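PDB 2FBI: probable transcriptional regulator from Pseudomonas aeruginosa, which probably binds DNA as a dimeric transcriptional regulator of the MarR family, through a winged helix-turn-helix domain in each subunit. Local coordinates for residues 71-74 / 75-79; 82-86 / 87-91; 123-126 / 127-131. All blocks are in the same frame, centred on the assembly; numbering follows the deposited sequence. Where two conformers were deposited one is given.

Contact 1. Residues 71-74 / 75-79; sequences LARL and ERDGI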
# COMPACT_ATOMS: atom_id res chain seq x y z
N LEU A 71 2.94 -3.00 -17.81
CA LEU A 71 2.81 -3.99 -18.86
C LEU A 71 3.67 -3.75 -20.11
O LEU A 71 4.26 -4.71 -20.62
CB LEU A 71 1.35 -4.28 -19.24
CG LEU A 71 0.51 -4.69 -18.04
CD1 LEU A 71 -0.94 -4.72 -18.46
CD2 LEU A 71 0.96 -6.05 -17.40
N ALA A 72 3.73 -2.50 -20.62
CA ALA A 72 4.52 -2.27 -21.84
C ALA A 72 6.02 -2.52 -21.62
O ALA A 72 6.70 -3.03 -22.52
CB ALA A 72 4.27 -0.84 -22.47
N ARG A 73 6.53 -2.14 -20.45
CA ARG A 73 7.90 -2.44 -20.06
C ARG A 73 8.15 -3.96 -19.99
O ARG A 73 9.12 -4.44 -20.59
CB ARG A 73 8.20 -1.82 -18.68
CG ARG A 73 9.64 -1.34 -18.51
CD ARG A 73 10.60 -2.45 -18.21
NE ARG A 73 11.94 -2.04 -17.75
CZ ARG A 73 12.21 -1.33 -16.65
NH1 ARG A 73 11.24 -0.83 -15.87
NH2 ARG A 73 13.46 -1.08 -16.33
N LEU A 74 7.26 -4.69 -19.30
CA LEU A 74 7.42 -6.12 -19.09
C LEU A 74 7.26 -6.84 -20.39
O LEU A 74 7.98 -7.80 -20.68
CB LEU A 74 6.41 -6.65 -18.09
CG LEU A 74 6.62 -6.39 -16.62
CD1 LEU A 74 5.39 -6.98 -15.92
CD2 LEU A 74 7.93 -7.03 -16.05
N GLU A 75 6.33 -6.37 -21.21
CA GLU A 75 6.21 -6.87 -22.56
C GLU A 75 7.50 -6.60 -23.40
O GLU A 75 7.97 -7.49 -24.16
CB GLU A 75 4.99 -6.27 -23.20
CG GLU A 75 4.69 -6.75 -24.58
CD GLU A 75 3.51 -5.96 -25.19
OE1 GLU A 75 3.55 -4.70 -25.17
OE2 GLU A 75 2.56 -6.61 -25.66
N ARG A 76 8.08 -5.41 -23.25
CA ARG A 76 9.29 -5.04 -24.01
C ARG A 76 10.49 -5.93 -23.60
O ARG A 76 11.36 -6.25 -24.43
CB ARG A 76 9.61 -3.55 -23.83
CG ARG A 76 10.86 -3.01 -24.60
CD ARG A 76 11.28 -1.62 -24.07
NE ARG A 76 12.02 -1.70 -22.80
CZ ARG A 76 11.86 -0.87 -21.75
NH1 ARG A 76 12.59 -1.03 -20.64
NH2 ARG A 76 10.95 0.13 -21.78
N ASP A 77 10.50 -6.33 -22.33
CA ASP A 77 11.55 -7.19 -21.77
C ASP A 77 11.34 -8.68 -21.96
O ASP A 77 12.13 -9.46 -21.47
CB ASP A 77 11.76 -6.86 -20.29
CG ASP A 77 12.33 -5.49 -20.10
OD1 ASP A 77 12.79 -4.91 -21.12
OD2 ASP A 77 12.34 -4.98 -18.96
N GLY A 78 10.30 -9.06 -22.68
CA GLY A 78 10.01 -10.44 -22.90
C GLY A 78 9.44 -11.22 -21.71
O GLY A 78 9.40 -12.46 -21.77
N ILE A 79 8.99 -10.54 -20.65
CA ILE A 79 8.44 -11.17 -19.43
C ILE A 79 6.97 -11.59 -19.53
O ILE A 79 6.56 -12.69 -19.06
CB ILE A 79 8.64 -10.27 -18.20
CG1 ILE A 79 10.11 -9.83 -18.05
CG2 ILE A 79 8.10 -10.93 -16.92
CD1 ILE A 79 11.08 -10.94 -17.82
O HOH W 1 6.08 -3.09 -25.06
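The carbonyl oxygen of A72 is gripped by two donors, the backbone N of R76 and a water. A72 O lies 2.8 Å from R76 N, which approaches tilted out of the carbonyl plane, while the water gives one hydrogen to A72 O at 2.6 Å and the other to OE1 of E75. The E75 chain is fully extended, with CG anti to the backbone N (chi1 -177°), and this carries its carboxylate out to R82 on the following strand, where OE1, the oxygen that takes the water's hydrogen, also forms a salt bridge with NH2. One residue along, D77 OD2 meets R73 NE in a 3.2 Å salt bridge, with the carboxylate and guanidinium planes turned 63° apart. R73 reaches it by bending at chi2. R73 CA lies over one face of the R76 guanidinium, whose NH1 comes 3.1 Å from R73 NE; D77, which also has a long salt bridge to R76 NE, probably offsets this meeting of like charges.

These residues cover the last turn of helix 64-76 and the turn that leaves it; by its place in the MarR fold this is probably the DNA-recognition helix. It closes in a Schellman motif: G78 adopts positive phi, its N bonds back to E75 O, and I79 N reaches L74 O at 2.9 Å. The reversal brings I79 against L74, whose CD2 lies 4.0 Å from I79 CB. Both leucine and isoleucine continue into the core against helix 36-48, L74 touching V41 and I79 touching I42.

Contact 2. Residues 82-86 / 87-91; sequences RWKAP and KDQRR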
# COMPACT_ATOMS: atom_id res chain seq x y z
N ARG A 82 0.79 -10.11 -24.38
CA ARG A 82 -0.56 -9.53 -24.36
C ARG A 82 -1.26 -9.95 -25.61
O ARG A 82 -0.64 -9.95 -26.67
CB ARG A 82 -0.52 -8.00 -24.28
CG ARG A 82 -0.24 -7.51 -22.89
CD ARG A 82 -0.34 -5.98 -22.73
NE ARG A 82 0.52 -5.21 -23.62
CZ ARG A 82 0.63 -3.87 -23.59
NH1 ARG A 82 -0.07 -3.13 -22.72
NH2 ARG A 82 1.47 -3.26 -24.44
N TRP A 83 -2.51 -10.35 -25.50
CA TRP A 83 -3.29 -10.79 -26.63
C TRP A 83 -4.75 -10.44 -26.46
O TRP A 83 -5.27 -10.45 -25.34
CB TRP A 83 -3.18 -12.33 -26.83
CG TRP A 83 -3.17 -13.15 -25.54
CD1 TRP A 83 -2.09 -13.32 -24.68
CD2 TRP A 83 -4.24 -13.94 -25.00
NE1 TRP A 83 -2.45 -14.16 -23.65
CE2 TRP A 83 -3.75 -14.56 -23.84
CE3 TRP A 83 -5.56 -14.18 -25.39
CZ2 TRP A 83 -4.55 -15.37 -23.05
CZ3 TRP A 83 -6.35 -15.01 -24.60
CH2 TRP A 83 -5.85 -15.58 -23.46
N LYS A 84 -5.41 -10.19 -27.58
CA LYS A 84 -6.86 -9.94 -27.56
C LYS A 84 -7.63 -11.25 -27.48
O LYS A 84 -7.28 -12.20 -28.18
CB LYS A 84 -7.29 -9.06 -28.76
CG LYS A 84 -6.89 -7.60 -28.55
CD LYS A 84 -6.21 -6.93 -29.74
CE LYS A 84 -7.13 -5.97 -30.46
NZ LYS A 84 -7.62 -6.56 -31.75
N ALA A 85 -8.63 -11.31 -26.61
CA ALA A 85 -9.47 -12.48 -26.50
C ALA A 85 -10.17 -12.76 -27.85
O ALA A 85 -10.88 -11.89 -28.38
CB ALA A 85 -10.47 -12.33 -25.42
N PRO A 86 -9.96 -13.99 -28.40
CA PRO A 86 -10.54 -14.41 -29.69
C PRO A 86 -12.03 -14.08 -29.81
O PRO A 86 -12.48 -13.57 -30.86
CB PRO A 86 -10.31 -15.93 -29.71
CG PRO A 86 -9.09 -16.13 -28.88
CD PRO A 86 -9.13 -15.06 -27.79
N LYS A 87 -12.79 -14.33 -28.74
CA LYS A 87 -14.22 -14.05 -28.72
C LYS A 87 -14.64 -12.79 -27.89
O LYS A 87 -15.72 -12.77 -27.27
CB LYS A 87 -15.01 -15.31 -28.30
CG LYS A 87 -14.66 -15.86 -26.90
CD LYS A 87 -15.48 -17.11 -26.54
CE LYS A 87 -15.66 -17.22 -25.03
NZ LYS A 87 -16.60 -16.21 -24.50
N ASP A 88 -13.76 -11.78 -27.89
CA ASP A 88 -14.03 -10.36 -27.50
C ASP A 88 -12.70 -9.58 -27.62
O ASP A 88 -11.89 -9.53 -26.69
CB ASP A 88 -14.68 -10.20 -26.11
CG ASP A 88 -15.05 -8.73 -25.79
OD1 ASP A 88 -15.79 -8.49 -24.79
OD2 ASP A 88 -14.60 -7.80 -26.51
N GLN A 89 -12.47 -9.02 -28.81
CA GLN A 89 -11.23 -8.34 -29.14
C GLN A 89 -10.94 -7.03 -28.34
O GLN A 89 -9.83 -6.48 -28.40
CB GLN A 89 -11.20 -8.09 -30.64
CG GLN A 89 -11.29 -9.36 -31.51
CD GLN A 89 -9.94 -10.00 -31.82
OE1 GLN A 89 -8.94 -9.31 -32.04
NE2 GLN A 89 -9.91 -11.33 -31.87
N ARG A 90 -11.93 -6.54 -27.59
CA ARG A 90 -11.74 -5.35 -26.76
C ARG A 90 -11.31 -5.68 -25.31
O ARG A 90 -11.13 -4.78 -24.49
CB ARG A 90 -12.96 -4.43 -26.87
CG ARG A 90 -13.16 -3.88 -28.33
CD ARG A 90 -14.50 -3.09 -28.53
NE ARG A 90 -14.92 -3.09 -29.94
CZ ARG A 90 -16.06 -3.61 -30.41
NH1 ARG A 90 -16.97 -4.14 -29.61
NH2 ARG A 90 -16.31 -3.57 -31.71
N ARG A 91 -11.21 -6.97 -25.03
CA ARG A 91 -10.52 -7.48 -23.86
C ARG A 91 -9.08 -7.82 -24.19
O ARG A 91 -8.76 -8.33 -25.29
CB ARG A 91 -11.22 -8.72 -23.32
CG ARG A 91 -12.11 -8.43 -22.13
CD ARG A 91 -13.45 -7.92 -22.55
NE ARG A 91 -14.10 -7.17 -21.47
CZ ARG A 91 -14.64 -5.96 -21.61
NH1 ARG A 91 -15.20 -5.40 -20.56
NH2 ARG A 91 -14.62 -5.33 -22.79
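K84 NZ donates to the amide oxygen of Q89, OE1, at 3.1 Å, arriving in the carbonyl plane. The two side chains cross at about a right angle. The lysine is folded at chi2, chi3 and chi4, which lays its carbons along the Q89 backbone carbonyl: CG comes 3.1 Å from Q89 O. In Q89, a bend at chi2 (-88°) turns the amide back toward the strand.

Both backbone polar atoms of A85 find partners across the turn. Its O accepts from D88 N at 2.9 Å, the closing bond of a type I turn from A85 to D88, and the donor stands well above the carbonyl plane. Its N donates to R91 O at 3.3 Å with an N-H...O angle of 158°. That same R91 oxygen also receives a CA-H...O contact from K84. Together these bonds shape the tip of the beta hairpin between strands 80-85 and 91-96, the wing expected of a MarR-type winged helix. A second type I turn, D88 to R91, follows directly, with R91 N bonded to D88 O. The D88 carboxylate braces it as an Asx turn: OD2 accepts from the backbone N of R90 at 3.1 Å, on its anti side and tilted out of the carboxylate plane. At the base of the tip, W83 NE1 is satisfied by N95 OD1, and the indole meets the ring of Y93 on the partner strand.

Contact 3. Residues 123-126 / 127-131; sequences GEEK and LAQLL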
# COMPACT_ATOMS: atom_id res chain seq x y z
N GLY A 123 8.03 -14.45 14.03
CA GLY A 123 7.36 -15.57 14.68
C GLY A 123 6.53 -16.31 13.65
O GLY A 123 5.71 -15.70 12.95
N GLU A 124 6.74 -17.63 13.63
CA GLU A 124 6.21 -18.60 12.67
C GLU A 124 4.68 -18.79 12.71
O GLU A 124 4.04 -19.04 11.69
CB GLU A 124 6.93 -19.95 12.88
CG GLU A 124 7.21 -20.34 14.38
CD GLU A 124 8.63 -19.97 14.90
OE1 GLU A 124 9.16 -20.72 15.75
OE2 GLU A 124 9.21 -18.93 14.48
N GLU A 125 4.13 -18.66 13.92
CA GLU A 125 2.73 -18.75 14.24
C GLU A 125 2.09 -17.35 14.14
O GLU A 125 0.99 -17.21 13.61
CB GLU A 125 2.61 -19.38 15.65
CG GLU A 125 1.48 -18.91 16.56
CD GLU A 125 0.16 -19.72 16.43
OE1 GLU A 125 -0.31 -19.98 15.28
OE2 GLU A 125 -0.42 -20.07 17.50
N LYS A 126 2.79 -16.33 14.62
CA LYS A 126 2.36 -14.94 14.40
C LYS A 126 2.20 -14.54 12.91
O LYS A 126 1.29 -13.76 12.56
CB LYS A 126 3.27 -13.95 15.14
CG LYS A 126 2.91 -13.78 16.61
CD LYS A 126 3.79 -12.74 17.32
CE LYS A 126 3.91 -13.05 18.81
NZ LYS A 126 4.40 -11.90 19.69
N LEU A 127 3.07 -15.07 12.05
CA LEU A 127 2.98 -14.86 10.62
C LEU A 127 1.70 -15.52 10.06
O LEU A 127 1.00 -14.94 9.22
CB LEU A 127 4.20 -15.45 9.94
CG LEU A 127 4.88 -14.73 8.78
CD1 LEU A 127 5.51 -15.74 7.85
CD2 LEU A 127 3.93 -13.84 8.01
N ALA A 128 1.40 -16.73 10.55
CA ALA A 128 0.22 -17.49 10.16
C ALA A 128 -1.07 -16.84 10.67
O ALA A 128 -2.02 -16.75 9.91
CB ALA A 128 0.34 -18.94 10.64
N GLN A 129 -1.11 -16.36 11.92
CA GLN A 129 -2.28 -15.58 12.35
C GLN A 129 -2.49 -14.29 11.59
O GLN A 129 -3.62 -13.89 11.37
CB GLN A 129 -2.26 -15.23 13.84
CG GLN A 129 -2.21 -16.39 14.78
CD GLN A 129 -1.52 -16.00 16.07
OE1 GLN A 129 -0.38 -16.43 16.31
NE2 GLN A 129 -2.16 -15.14 16.87
N LEU A 130 -1.41 -13.61 11.24
CA LEU A 130 -1.55 -12.36 10.55
C LEU A 130 -2.21 -12.59 9.16
O LEU A 130 -3.14 -11.88 8.80
CB LEU A 130 -0.18 -11.64 10.39
CG LEU A 130 -0.27 -10.39 9.52
CD1 LEU A 130 -1.26 -9.39 10.18
CD2 LEU A 130 1.10 -9.77 9.24
N LEU A 131 -1.63 -13.52 8.41
CA LEU A 131 -2.10 -13.92 7.09
C LEU A 131 -3.54 -14.43 7.10
O LEU A 131 -4.32 -14.07 6.21
CB LEU A 131 -1.19 -14.98 6.47
CG LEU A 131 0.16 -14.43 6.05
CD1 LEU A 131 1.16 -15.55 5.96
CD2 LEU A 131 0.04 -13.66 4.70
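E125 and Q129 sit one turn apart in the first turns of helix 124-138, part of the helical region through which the two subunits of this MarR-family protein meet. Their backbones are joined by a nearly straight bond, Q129 N to E125 O at 2.8 Å (167° at the hydrogen). The Q129 side chain can be followed outward from there. CB lies close to E125 O and to the carbonyl oxygen of K126, and CG, anti to the carbonyl carbon (chi1 -59°), rests 3.5 Å from E125 O. The chain, extended beyond CG, leans back toward the start of the helix and brings the amide group beside CG and CD of E125. Amide and carboxylate planes are inclined 64° to each other. The Q129 side chain also packs on L133 of the second subunit.

K126, extended beyond CG, sends its NZ to a salt bridge with E136 of the second subunit, and L130 meets its own counterpart L130 there. L127 packs instead on Q119 and F122 of helix 98-122. Between the two helices G123 makes the break with positive phi, at backbone angles that call for a residue without a CB. Its carbonyl nevertheless starts the new helix: G123 O accepts from L127 N at 2.9 Å, and the CB of L127 lies 3.4 Å from that same oxygen.

In the fold
From the N terminus, the chain passes through helices 10-22, 26-32 and 36-48, strand 51-52 and helix 53-59 before helix 64-76, whose end is closed by contact 1. Strand 80-85 follows at once, and contact 2 closes the hairpin that turns it back into strand 91-96. Contacts 1 and 2 touch, joined by the salt bridge between E75 and R82 that ties the helix to the first strand of the wing. Helix 98-122 then leads to contact 3, at the start of helix 124-138 beside the second subunit. The three are in series, with no nesting or crossing; contact 3 lies across the chain's centre from the others, its centre about 35 Å from that of contact 1.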